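Local coordinates for protein (soluble lytic transglycosylase SLT70) (Escherichia coli, PDB 1QSA) that cleaves the glycosidic bonds between N-acetylmuramic acid and N-acetylglucosamine in peptidoglycan, forming a 1,6-anhydro bond in the N-acetylmuramic acid residue, at residues A[5-10]-A[388-393]; A[261-266]-A[292-297]; A[287-292]-A[319-324]. All coordinates share one frame; numbering follows the deposited sequence.

Interaction 1. Residues A[5-10]-A[388-393]; sequences EQRSRY and VRELMY. With SO4 (sulfate ion), chain C; ACT (acetate ion), chain O.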
loop_
_atom_site.group_PDB
_atom_site.type_symbol
_atom_site.label_atom_id
_atom_site.label_comp_id
_atom_site.label_asym_id
_atom_site.label_seq_id
_atom_site.Cartn_x
_atom_site.Cartn_y
_atom_site.Cartn_z
ATOM N N GLU A 5 -27.408 -23.895 -17.509
ATOM C CA GLU A 5 -27.779 -25.006 -16.619
ATOM C C GLU A 5 -26.637 -25.347 -15.664
ATOM O O GLU A 5 -26.872 -25.653 -14.491
ATOM C CB GLU A 5 -28.162 -26.243 -17.421
ATOM C CG GLU A 5 -29.556 -26.125 -18.008
ATOM C CD GLU A 5 -29.954 -27.334 -18.814
ATOM O OE1 GLU A 5 -29.790 -28.479 -18.327
ATOM O OE2 GLU A 5 -30.451 -27.132 -19.932
ATOM N N GLN A 6 -25.409 -25.306 -16.171
ATOM C CA GLN A 6 -24.233 -25.588 -15.339
ATOM C C GLN A 6 -24.134 -24.584 -14.186
ATOM O O GLN A 6 -23.755 -24.947 -13.061
ATOM C CB GLN A 6 -22.962 -25.548 -16.184
ATOM C CG GLN A 6 -22.863 -26.739 -17.136
ATOM C CD GLN A 6 -21.888 -26.514 -18.288
ATOM O OE1 GLN A 6 -21.211 -25.486 -18.361
ATOM N NE2 GLN A 6 -21.790 -27.502 -19.176
ATOM N N ARG A 7 -24.462 -23.325 -14.458
ATOM C CA ARG A 7 -24.424 -22.283 -13.424
ATOM C C ARG A 7 -25.314 -22.658 -12.237
ATOM O O ARG A 7 -24.894 -22.547 -11.077
ATOM C CB ARG A 7 -24.830 -20.932 -14.010
ATOM C CG ARG A 7 -23.696 -20.293 -14.780
ATOM C CD ARG A 7 -24.165 -19.080 -15.550
ATOM N NE ARG A 7 -23.030 -18.345 -16.094
ATOM C CZ ARG A 7 -23.137 -17.179 -16.726
ATOM N NH1 ARG A 7 -24.336 -16.642 -16.923
ATOM N NH2 ARG A 7 -22.050 -16.566 -17.185
ATOM N N SER A 8 -26.532 -23.123 -12.519
ATOM C CA SER A 8 -27.449 -23.525 -11.447
ATOM C C SER A 8 -26.861 -24.701 -10.660
ATOM O O SER A 8 -26.863 -24.681 -9.427
ATOM C CB SER A 8 -28.825 -23.928 -12.004
ATOM O OG SER A 8 -29.518 -22.821 -12.565
ATOM N N ARG A 9 -26.352 -25.708 -11.371
ATOM C CA ARG A 9 -25.770 -26.884 -10.706
ATOM C C ARG A 9 -24.542 -26.496 -9.883
ATOM O O ARG A 9 -24.318 -27.058 -8.811
ATOM C CB ARG A 9 -25.417 -27.983 -11.708
ATOM C CG ARG A 9 -26.641 -28.533 -12.451
ATOM C CD ARG A 9 -26.389 -29.931 -13.003
ATOM N NE ARG A 9 -25.207 -30.040 -13.859
ATOM C CZ ARG A 9 -25.148 -29.613 -15.116
ATOM N NH1 ARG A 9 -26.167 -28.936 -15.638
ATOM N NH2 ARG A 9 -24.040 -29.778 -15.816
ATOM N N TYR A 10 -23.804 -25.487 -10.344
ATOM C CA TYR A 10 -22.605 -25.026 -9.623
ATOM C C TYR A 10 -23.004 -24.421 -8.278
ATOM O O TYR A 10 -22.431 -24.757 -7.238
ATOM C CB TYR A 10 -21.825 -23.999 -10.461
ATOM C CG TYR A 10 -20.490 -23.621 -9.862
ATOM C CD1 TYR A 10 -19.429 -24.523 -9.858
ATOM C CD2 TYR A 10 -20.292 -22.360 -9.301
ATOM C CE1 TYR A 10 -18.195 -24.181 -9.302
ATOM C CE2 TYR A 10 -19.054 -22.006 -8.742
ATOM C CZ TYR A 10 -18.020 -22.924 -8.749
ATOM O OH TYR A 10 -16.801 -22.589 -8.190
ATOM N N VAL A 388 -12.835 -16.275 -15.702
ATOM C CA VAL A 388 -13.027 -14.894 -15.241
ATOM C C VAL A 388 -14.496 -14.505 -15.374
ATOM O O VAL A 388 -15.085 -13.959 -14.440
ATOM C CB VAL A 388 -12.139 -13.901 -16.045
ATOM C CG1 VAL A 388 -12.533 -12.436 -15.732
ATOM C CG2 VAL A 388 -10.665 -14.132 -15.678
ATOM N N ARG A 389 -15.094 -14.846 -16.518
ATOM C CA ARG A 389 -16.501 -14.542 -16.760
ATOM C C ARG A 389 -17.405 -15.166 -15.688
ATOM O O ARG A 389 -18.273 -14.494 -15.137
ATOM C CB ARG A 389 -16.917 -15.034 -18.153
ATOM C CG ARG A 389 -18.406 -14.872 -18.461
ATOM C CD ARG A 389 -18.745 -15.400 -19.853
ATOM N NE ARG A 389 -20.183 -15.298 -20.128
ATOM C CZ ARG A 389 -20.831 -15.972 -21.086
ATOM N NH1 ARG A 389 -20.187 -16.816 -21.892
ATOM N NH2 ARG A 389 -22.139 -15.797 -21.240
ATOM N N GLU A 390 -17.174 -16.439 -15.364
ATOM C CA GLU A 390 -17.982 -17.101 -14.347
ATOM C C GLU A 390 -17.777 -16.476 -12.982
ATOM O O GLU A 390 -18.735 -16.265 -12.254
ATOM C CB GLU A 390 -17.681 -18.605 -14.278
ATOM C CG GLU A 390 -18.123 -19.358 -15.525
ATOM C CD GLU A 390 -19.513 -18.935 -15.969
ATOM O OE1 GLU A 390 -20.464 -19.205 -15.215
ATOM O OE2 GLU A 390 -19.652 -18.292 -17.046
ATOM N N LEU A 391 -16.520 -16.207 -12.633
ATOM C CA LEU A 391 -16.220 -15.612 -11.329
ATOM C C LEU A 391 -16.896 -14.248 -11.164
ATOM O O LEU A 391 -17.478 -13.965 -10.118
ATOM C CB LEU A 391 -14.713 -15.517 -11.133
ATOM C CG LEU A 391 -13.999 -16.871 -11.013
ATOM C CD1 LEU A 391 -12.488 -16.666 -11.158
ATOM C CD2 LEU A 391 -14.358 -17.540 -9.664
ATOM N N MET A 392 -16.913 -13.454 -12.233
ATOM C CA MET A 392 -17.560 -12.144 -12.173
ATOM C C MET A 392 -19.087 -12.320 -12.088
ATOM O O MET A 392 -19.763 -11.587 -11.367
ATOM C CB MET A 392 -17.147 -11.286 -13.382
ATOM C CG MET A 392 -15.675 -10.871 -13.368
ATOM S SD MET A 392 -15.216 -9.989 -11.842
ATOM C CE MET A 392 -16.027 -8.409 -12.121
ATOM N N TYR A 393 -19.613 -13.342 -12.771
ATOM C CA TYR A 393 -21.043 -13.624 -12.736
ATOM C C TYR A 393 -21.494 -13.906 -11.295
ATOM O O TYR A 393 -22.567 -13.468 -10.875
ATOM C CB TYR A 393 -21.389 -14.817 -13.619
ATOM C CG TYR A 393 -22.858 -15.143 -13.584
ATOM C CD1 TYR A 393 -23.777 -14.338 -14.254
ATOM C CD2 TYR A 393 -23.339 -16.248 -12.873
ATOM C CE1 TYR A 393 -25.136 -14.626 -14.221
ATOM C CE2 TYR A 393 -24.697 -16.544 -12.837
ATOM C CZ TYR A 393 -25.590 -15.728 -13.517
ATOM O OH TYR A 393 -26.937 -16.011 -13.517
HETATM S S SO4 C . -23.185 -13.311 -18.592
HETATM O O1 SO4 C . -23.397 -11.974 -18.001
HETATM O O2 SO4 C . -23.101 -13.211 -20.064
HETATM O O3 SO4 C . -21.920 -13.866 -18.062
HETATM O O4 SO4 C . -24.334 -14.163 -18.250
HETATM C C ACT O . -15.752 -20.149 -6.106
HETATM O O ACT O . -15.595 -19.598 -4.999
HETATM O OXT ACT O . -16.851 -20.610 -6.472
HETATM C CH3 ACT O . -14.570 -20.240 -7.058
HETATM O O HOH W 1 -27.084 -17.538 -16.129
#
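Arg7 reaches from helix 3-18 to Glu390 and Tyr393 on helix 383-393, spanning two segments whose axes come no nearer than 12.4 Å, inclined at 58°. Its CG lies anti to the carbonyl carbon and the chain then runs extended to NE (chi2 and chi3 both 170°), so the guanidinium arrives beside the second helix. There it grips the Glu390 carboxylate side-on: Arg7 NE bonds Glu390 OE1 at 2.8 Å, on the syn lone pair, and NH2 of Arg7 bonds OE2 of Glu390 at 3.0 Å, on the syn side but tilted from the carboxylate plane. Glu390 bends at chi2 to offer both oxygens, and OE1 has a second partner in the hydroxyl of Tyr35.

Tyr393 covers one face of the same guanidinium. The two planes are 12° apart and Arg7 CZ stands 3.8 Å from the ring centroid, almost on the ring normal, a stacked cation-pi pair; CD of Arg7 adds a CH-pi contact over the same ring. A water accepts from Arg7 NH1 and is hydrogen-bonded to Tyr393 OH, bridging the two beside the stack.

A sulfate, probably from the crystallisation liquor, meets the far edge of the group. Arg7 NH1 bonds its O4 at 2.8 Å, Arg7 NH2 bonds O3, and Arg389 NE bonds that O3 at 3.1 Å. All five N-H groups of the Arg7 guanidinium are thereby used, which fixes its rotation. The whole is an arginine-aromatic stack with a bidentate salt bridge, set where the N-terminal helix of the alpha-superhelix meets the L domain to close the Slt70 ring.

Interaction 2. Residues A[261-266]-A[292-297]; sequences RLMGND and VRMALG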
loop_
_atom_site.group_PDB
_atom_site.type_symbol
_atom_site.label_atom_id
_atom_site.label_comp_id
_atom_site.label_asym_id
_atom_site.label_seq_id
_atom_site.Cartn_x
_atom_site.Cartn_y
_atom_site.Cartn_z
ATOM N N ARG A 261 11.694 15.879 14.021
ATOM C CA ARG A 261 10.805 15.945 15.172
ATOM C C ARG A 261 10.567 17.363 15.695
ATOM O O ARG A 261 9.902 17.541 16.711
ATOM C CB ARG A 261 11.322 15.052 16.312
ATOM C CG ARG A 261 11.749 13.640 15.908
ATOM C CD ARG A 261 10.720 12.929 15.041
ATOM N NE ARG A 261 9.407 12.838 15.663
ATOM C CZ ARG A 261 8.463 11.982 15.277
ATOM N NH1 ARG A 261 8.704 11.121 14.294
ATOM N NH2 ARG A 261 7.288 11.967 15.893
ATOM N N LEU A 262 11.124 18.359 15.017
ATOM C CA LEU A 262 10.949 19.757 15.426
ATOM C C LEU A 262 10.145 20.515 14.371
ATOM O O LEU A 262 10.342 21.709 14.167
ATOM C CB LEU A 262 12.309 20.421 15.651
ATOM C CG LEU A 262 13.102 19.888 16.852
ATOM C CD1 LEU A 262 14.487 20.513 16.901
ATOM C CD2 LEU A 262 12.336 20.155 18.142
ATOM N N MET A 263 9.250 19.792 13.700
ATOM C CA MET A 263 8.396 20.341 12.648
ATOM C C MET A 263 7.021 20.760 13.149
ATOM O O MET A 263 6.178 21.182 12.353
ATOM C CB MET A 263 8.199 19.311 11.533
ATOM C CG MET A 263 9.444 19.033 10.719
ATOM S SD MET A 263 10.069 20.528 9.935
ATOM C CE MET A 263 11.544 19.900 9.166
ATOM N N GLY A 264 6.787 20.598 14.449
ATOM C CA GLY A 264 5.505 20.958 15.026
ATOM C C GLY A 264 5.318 22.449 15.223
ATOM O O GLY A 264 6.248 23.239 15.075
ATOM N N ASN A 265 4.091 22.829 15.554
ATOM C CA ASN A 265 3.717 24.227 15.796
ATOM C C ASN A 265 4.249 24.750 17.138
ATOM O O ASN A 265 4.484 25.947 17.316
ATOM C CB ASN A 265 2.181 24.342 15.777
ATOM C CG ASN A 265 1.485 23.174 16.505
ATOM O OD1 ASN A 265 2.101 22.460 17.302
ATOM N ND2 ASN A 265 0.198 22.984 16.227
ATOM N N ASP A 266 4.474 23.809 18.049
ATOM C CA ASP A 266 4.931 24.049 19.417
ATOM C C ASP A 266 6.387 24.462 19.651
ATOM O O ASP A 266 6.719 24.989 20.715
ATOM C CB ASP A 266 4.664 22.778 20.225
ATOM C CG ASP A 266 5.270 21.538 19.569
ATOM O OD1 ASP A 266 4.671 21.010 18.603
ATOM O OD2 ASP A 266 6.362 21.105 20.001
ATOM N N VAL A 292 10.195 22.755 3.394
ATOM C CA VAL A 292 9.508 23.558 2.372
ATOM C C VAL A 292 8.009 23.530 2.690
ATOM O O VAL A 292 7.314 24.554 2.592
ATOM C CB VAL A 292 9.722 22.962 0.940
ATOM C CG1 VAL A 292 8.772 23.598 -0.066
ATOM C CG2 VAL A 292 11.180 23.156 0.492
ATOM N N ARG A 293 7.507 22.357 3.065
ATOM C CA ARG A 293 6.084 22.229 3.394
ATOM C C ARG A 293 5.711 23.048 4.620
ATOM O O ARG A 293 4.609 23.601 4.674
ATOM C CB ARG A 293 5.673 20.761 3.542
ATOM C CG ARG A 293 5.676 20.025 2.194
ATOM C CD ARG A 293 5.058 18.634 2.246
ATOM N NE ARG A 293 4.964 18.093 0.885
ATOM C CZ ARG A 293 5.876 17.300 0.317
ATOM N NH1 ARG A 293 6.893 16.826 1.021
ATOM N NH2 ARG A 293 5.720 16.903 -0.940
ATOM N N MET A 294 6.643 23.176 5.563
ATOM C CA MET A 294 6.407 23.991 6.759
ATOM C C MET A 294 6.224 25.457 6.338
ATOM O O MET A 294 5.354 26.159 6.853
ATOM C CB MET A 294 7.577 23.885 7.742
ATOM C CG MET A 294 7.433 24.844 8.936
ATOM S SD MET A 294 8.754 24.671 10.127
ATOM C CE MET A 294 8.056 23.465 11.211
ATOM N N ALA A 295 7.052 25.916 5.404
ATOM C CA ALA A 295 6.947 27.285 4.901
ATOM C C ALA A 295 5.610 27.477 4.182
ATOM O O ALA A 295 4.934 28.490 4.378
ATOM C CB ALA A 295 8.118 27.587 3.951
ATOM N N LEU A 296 5.217 26.502 3.357
ATOM C CA LEU A 296 3.943 26.584 2.642
ATOM C C LEU A 296 2.754 26.566 3.606
ATOM O O LEU A 296 1.761 27.269 3.410
ATOM C CB LEU A 296 3.778 25.406 1.675
ATOM C CG LEU A 296 4.564 25.475 0.365
ATOM C CD1 LEU A 296 4.348 24.175 -0.423
ATOM C CD2 LEU A 296 4.132 26.681 -0.465
ATOM N N GLY A 297 2.871 25.764 4.655
ATOM C CA GLY A 297 1.784 25.649 5.615
ATOM C C GLY A 297 1.603 26.844 6.536
ATOM O O GLY A 297 0.607 26.917 7.251
#
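Met263 and Met294 carry this contact, in which the helix segment 292-297 sends one long side chain against the loop segment 261-266. Their CA atoms are 7.2 Å apart, and the interface is small, burying 116 Å² over both sides.

The apolar part is a meeting of two thioethers. Met294 starts with CG anti to its backbone N (chi1 174°) and continues extended through chi2, carrying SD straight out from the helix; a turn at chi3 of -91° then lays the methyl CE against the loop. CE of Met294 rests 3.8 Å from SD of Met263. That second methionine is bent at chi2, which brings its sulfur alongside the incoming methyl, and the two chains pass at a slant. CE also lies near CB of Met263, so the methyl sits in the angle between the loop backbone and the thioether.

The other part is contact between the methyl and the peptide backbone. CE of Met294 lies 3.2 Å from O of Met263 and 3.5 Å from CA of the same residue. It comes in above the plane of the Met263-Gly264 peptide group, beside the carbonyl and not beyond its oxygen, a tight van der Waals approach. The carbonyl oxygens of Leu262 and Gly264 lie farther off, at 4.1 Å and 4.3 Å from Met294 CE. No hydrogen bond crosses between the segments.

This loop joins helix 248-260 to helix 269-280, and the latter lines the contact: Arg275 packs against Met294 and hydrogen-bonds the carbonyl of Leu262, while Ile279 packs against Met263. Helix 285-298 thus docks through Met294 onto the bend leading into the preceding helix of the all-alpha superhelix.

Interaction 3. Residues A[287-292]-A[319-324]; sequences LIERRV and DEWRYW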
loop_
_atom_site.group_PDB
_atom_site.type_symbol
_atom_site.label_atom_id
_atom_site.label_comp_id
_atom_site.label_asym_id
_atom_site.label_seq_id
_atom_site.Cartn_x
_atom_site.Cartn_y
_atom_site.Cartn_z
ATOM N N LEU A 287 13.921 15.619 4.114
ATOM C CA LEU A 287 13.918 16.567 5.234
ATOM C C LEU A 287 13.748 18.007 4.728
ATOM O O LEU A 287 12.967 18.781 5.285
ATOM C CB LEU A 287 15.201 16.439 6.048
ATOM C CG LEU A 287 15.368 17.386 7.248
ATOM C CD1 LEU A 287 14.197 17.263 8.243
ATOM C CD2 LEU A 287 16.705 17.086 7.923
ATOM N N ILE A 288 14.476 18.355 3.668
ATOM C CA ILE A 288 14.380 19.693 3.077
ATOM C C ILE A 288 12.960 19.900 2.548
ATOM O O ILE A 288 12.387 20.969 2.731
ATOM C CB ILE A 288 15.419 19.886 1.939
ATOM C CG1 ILE A 288 16.836 19.762 2.513
ATOM C CG2 ILE A 288 15.224 21.256 1.275
ATOM C CD1 ILE A 288 17.933 19.512 1.470
ATOM N N GLU A 289 12.382 18.872 1.919
ATOM C CA GLU A 289 11.010 18.971 1.413
ATOM C C GLU A 289 10.018 19.198 2.554
ATOM O O GLU A 289 9.046 19.959 2.408
ATOM C CB GLU A 289 10.626 17.715 0.625
ATOM C CG GLU A 289 11.316 17.644 -0.741
ATOM C CD GLU A 289 11.015 16.365 -1.490
ATOM O OE1 GLU A 289 10.989 15.284 -0.856
ATOM O OE2 GLU A 289 10.792 16.436 -2.714
ATOM N N ARG A 290 10.240 18.520 3.685
ATOM C CA ARG A 290 9.354 18.707 4.838
ATOM C C ARG A 290 9.446 20.167 5.320
ATOM O O ARG A 290 8.433 20.762 5.696
ATOM C CB ARG A 290 9.706 17.746 5.983
ATOM C CG ARG A 290 8.800 17.893 7.231
ATOM C CD ARG A 290 7.313 17.672 6.915
ATOM N NE ARG A 290 6.437 17.931 8.064
ATOM C CZ ARG A 290 5.856 19.101 8.324
ATOM N NH1 ARG A 290 6.043 20.134 7.514
ATOM N NH2 ARG A 290 5.075 19.242 9.391
ATOM N N ARG A 291 10.648 20.746 5.253
ATOM C CA ARG A 291 10.864 22.137 5.663
ATOM C C ARG A 291 10.178 23.098 4.685
ATOM O O ARG A 291 9.671 24.147 5.091
ATOM C CB ARG A 291 12.355 22.442 5.776
ATOM C CG ARG A 291 12.661 23.822 6.349
ATOM C CD ARG A 291 11.954 24.048 7.674
ATOM N NE ARG A 291 12.198 25.388 8.228
ATOM C CZ ARG A 291 11.485 26.466 7.922
ATOM N NH1 ARG A 291 10.507 26.394 7.021
ATOM N NH2 ARG A 291 11.783 27.634 8.489
ATOM N N VAL A 292 10.195 22.755 3.394
ATOM C CA VAL A 292 9.508 23.558 2.372
ATOM C C VAL A 292 8.009 23.530 2.690
ATOM O O VAL A 292 7.314 24.554 2.592
ATOM C CB VAL A 292 9.722 22.962 0.940
ATOM C CG1 VAL A 292 8.772 23.598 -0.066
ATOM C CG2 VAL A 292 11.180 23.156 0.492
ATOM N N ASP A 319 6.669 17.829 -9.982
ATOM C CA ASP A 319 5.526 18.688 -10.302
ATOM C C ASP A 319 5.303 19.775 -9.258
ATOM O O ASP A 319 5.185 20.950 -9.596
ATOM C CB ASP A 319 4.226 17.877 -10.348
ATOM C CG ASP A 319 4.067 17.082 -11.621
ATOM O OD1 ASP A 319 4.973 17.097 -12.485
ATOM O OD2 ASP A 319 3.003 16.442 -11.754
ATOM N N GLU A 320 5.185 19.360 -8.001
ATOM C CA GLU A 320 4.940 20.305 -6.919
ATOM C C GLU A 320 5.956 21.438 -6.822
ATOM O O GLU A 320 5.573 22.604 -6.677
ATOM C CB GLU A 320 4.815 19.596 -5.559
ATOM C CG GLU A 320 6.039 18.777 -5.111
ATOM C CD GLU A 320 5.916 17.308 -5.415
ATOM O OE1 GLU A 320 5.353 16.954 -6.473
ATOM O OE2 GLU A 320 6.427 16.492 -4.618
ATOM N N TRP A 321 7.242 21.111 -6.952
ATOM C CA TRP A 321 8.271 22.133 -6.818
ATOM C C TRP A 321 8.360 23.038 -8.038
ATOM O O TRP A 321 8.771 24.196 -7.924
ATOM C CB TRP A 321 9.607 21.518 -6.416
ATOM C CG TRP A 321 9.496 20.615 -5.198
ATOM C CD1 TRP A 321 10.165 19.446 -4.999
ATOM C CD2 TRP A 321 8.632 20.783 -4.045
ATOM N NE1 TRP A 321 9.775 18.866 -3.810
ATOM C CE2 TRP A 321 8.839 19.664 -3.203
ATOM C CE3 TRP A 321 7.699 21.760 -3.653
ATOM C CZ2 TRP A 321 8.148 19.488 -1.987
ATOM C CZ3 TRP A 321 7.008 21.584 -2.440
ATOM C CH2 TRP A 321 7.241 20.453 -1.624
ATOM N N ARG A 322 7.982 22.517 -9.204
ATOM C CA ARG A 322 7.947 23.349 -10.401
ATOM C C ARG A 322 6.798 24.359 -10.236
ATOM O O ARG A 322 6.961 25.555 -10.514
ATOM C CB ARG A 322 7.740 22.499 -11.651
ATOM C CG ARG A 322 8.962 21.664 -11.997
ATOM C CD ARG A 322 8.667 20.691 -13.113
ATOM N NE ARG A 322 8.434 21.366 -14.386
ATOM C CZ ARG A 322 7.741 20.843 -15.395
ATOM N NH1 ARG A 322 7.179 19.647 -15.280
ATOM N NH2 ARG A 322 7.584 21.534 -16.517
ATOM N N TYR A 323 5.651 23.897 -9.727
ATOM C CA TYR A 323 4.526 24.809 -9.525
ATOM C C TYR A 323 4.888 25.885 -8.509
ATOM O O TYR A 323 4.620 27.062 -8.742
ATOM C CB TYR A 323 3.255 24.087 -9.032
ATOM C CG TYR A 323 2.143 25.085 -8.709
ATOM C CD1 TYR A 323 1.337 25.619 -9.720
ATOM C CD2 TYR A 323 1.956 25.554 -7.402
ATOM C CE1 TYR A 323 0.381 26.606 -9.439
ATOM C CE2 TYR A 323 1.010 26.529 -7.114
ATOM C CZ TYR A 323 0.229 27.051 -8.132
ATOM O OH TYR A 323 -0.699 28.012 -7.848
ATOM N N TRP A 324 5.497 25.496 -7.391
ATOM C CA TRP A 324 5.824 26.502 -6.371
ATOM C C TRP A 324 6.927 27.457 -6.813
ATOM O O TRP A 324 6.976 28.608 -6.364
ATOM C CB TRP A 324 6.047 25.860 -4.998
ATOM C CG TRP A 324 4.721 25.391 -4.417
ATOM C CD1 TRP A 324 4.280 24.094 -4.308
ATOM C CD2 TRP A 324 3.627 26.218 -3.986
ATOM N NE1 TRP A 324 2.979 24.067 -3.859
ATOM C CE2 TRP A 324 2.551 25.352 -3.651
ATOM C CE3 TRP A 324 3.449 27.607 -3.856
ATOM C CZ2 TRP A 324 1.315 25.826 -3.198
ATOM C CZ3 TRP A 324 2.211 28.082 -3.401
ATOM C CH2 TRP A 324 1.159 27.188 -3.078
HETATM O O HOH W 2 7.921 15.758 -2.522
#
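The two helical segments are closest at Glu289 and Trp321, yet their CA atoms remain 9.2 Å apart, a separation that large side chains fill. Trp321 spans it. With CG anti to the carbonyl carbon (chi1 -52°), the indole extends toward helix 285-298 and presents its N-H edge to the carboxylate of Glu289. The bond from Trp321 NE1 to Glu289 OE2 is 2.9 Å long and nearly straight, at 177°. The oxygen lies in the indole plane, but the N-H meets it on the anti side, off the carboxylate plane, and the two flat groups are turned 56° against each other. CB and CG of Glu289 run along the CZ2 side of the ring system.

At the six-membered end of the indole, CG1 of Val292 touches Trp321 CZ3 at 3.6 Å and lies close to CH2, coming in obliquely. Glu320 folds back over one indole face: its CG stands 3.4 Å above the ring plane, over the centre, so the ring is held from its own helix as well as from the neighbouring one. Leu308 of helix 301-310 also packs on Trp321.

Glu289 OE2 is in addition salt-bridged to Lys318, just ahead of helix 319-331. One water donates to Glu320 OE2 at 2.7 Å and, weakly, to Glu289 OE2, mediating between carboxylate oxygens 4.8 Å apart. A buried glutamate given a lysine and an indole N-H would probably stay ionised, though Glu320 would partly oppose this; the straight in-plane bond, with packing by Val292 and Glu320, would restrict indole rotation in this mixed apolar and charged interface.

How the interactions relate
Interactions 2 and 3 form one continuous patch: their centres are 13 Å apart, both use helix 285-298, and Val292 belongs to both. That helix meets the loop segment 261-266 through Met294 and helix 319-331 through Glu289 and Val292, while Leu296 CD2 packs 3.6 Å from Trp324 CE3. Arg293 of segment 292-297 lies against Trp321 and forms a salt bridge with Glu577, linking the patch to the C-terminal transglycosylase domain. Interaction 1 lies on the opposite side of the chain's centre, 56 Å and 52 Å between centres from interactions 2 and 3, and joins segments 378 residues apart. All three are away from the predicted active-site residue Glu478.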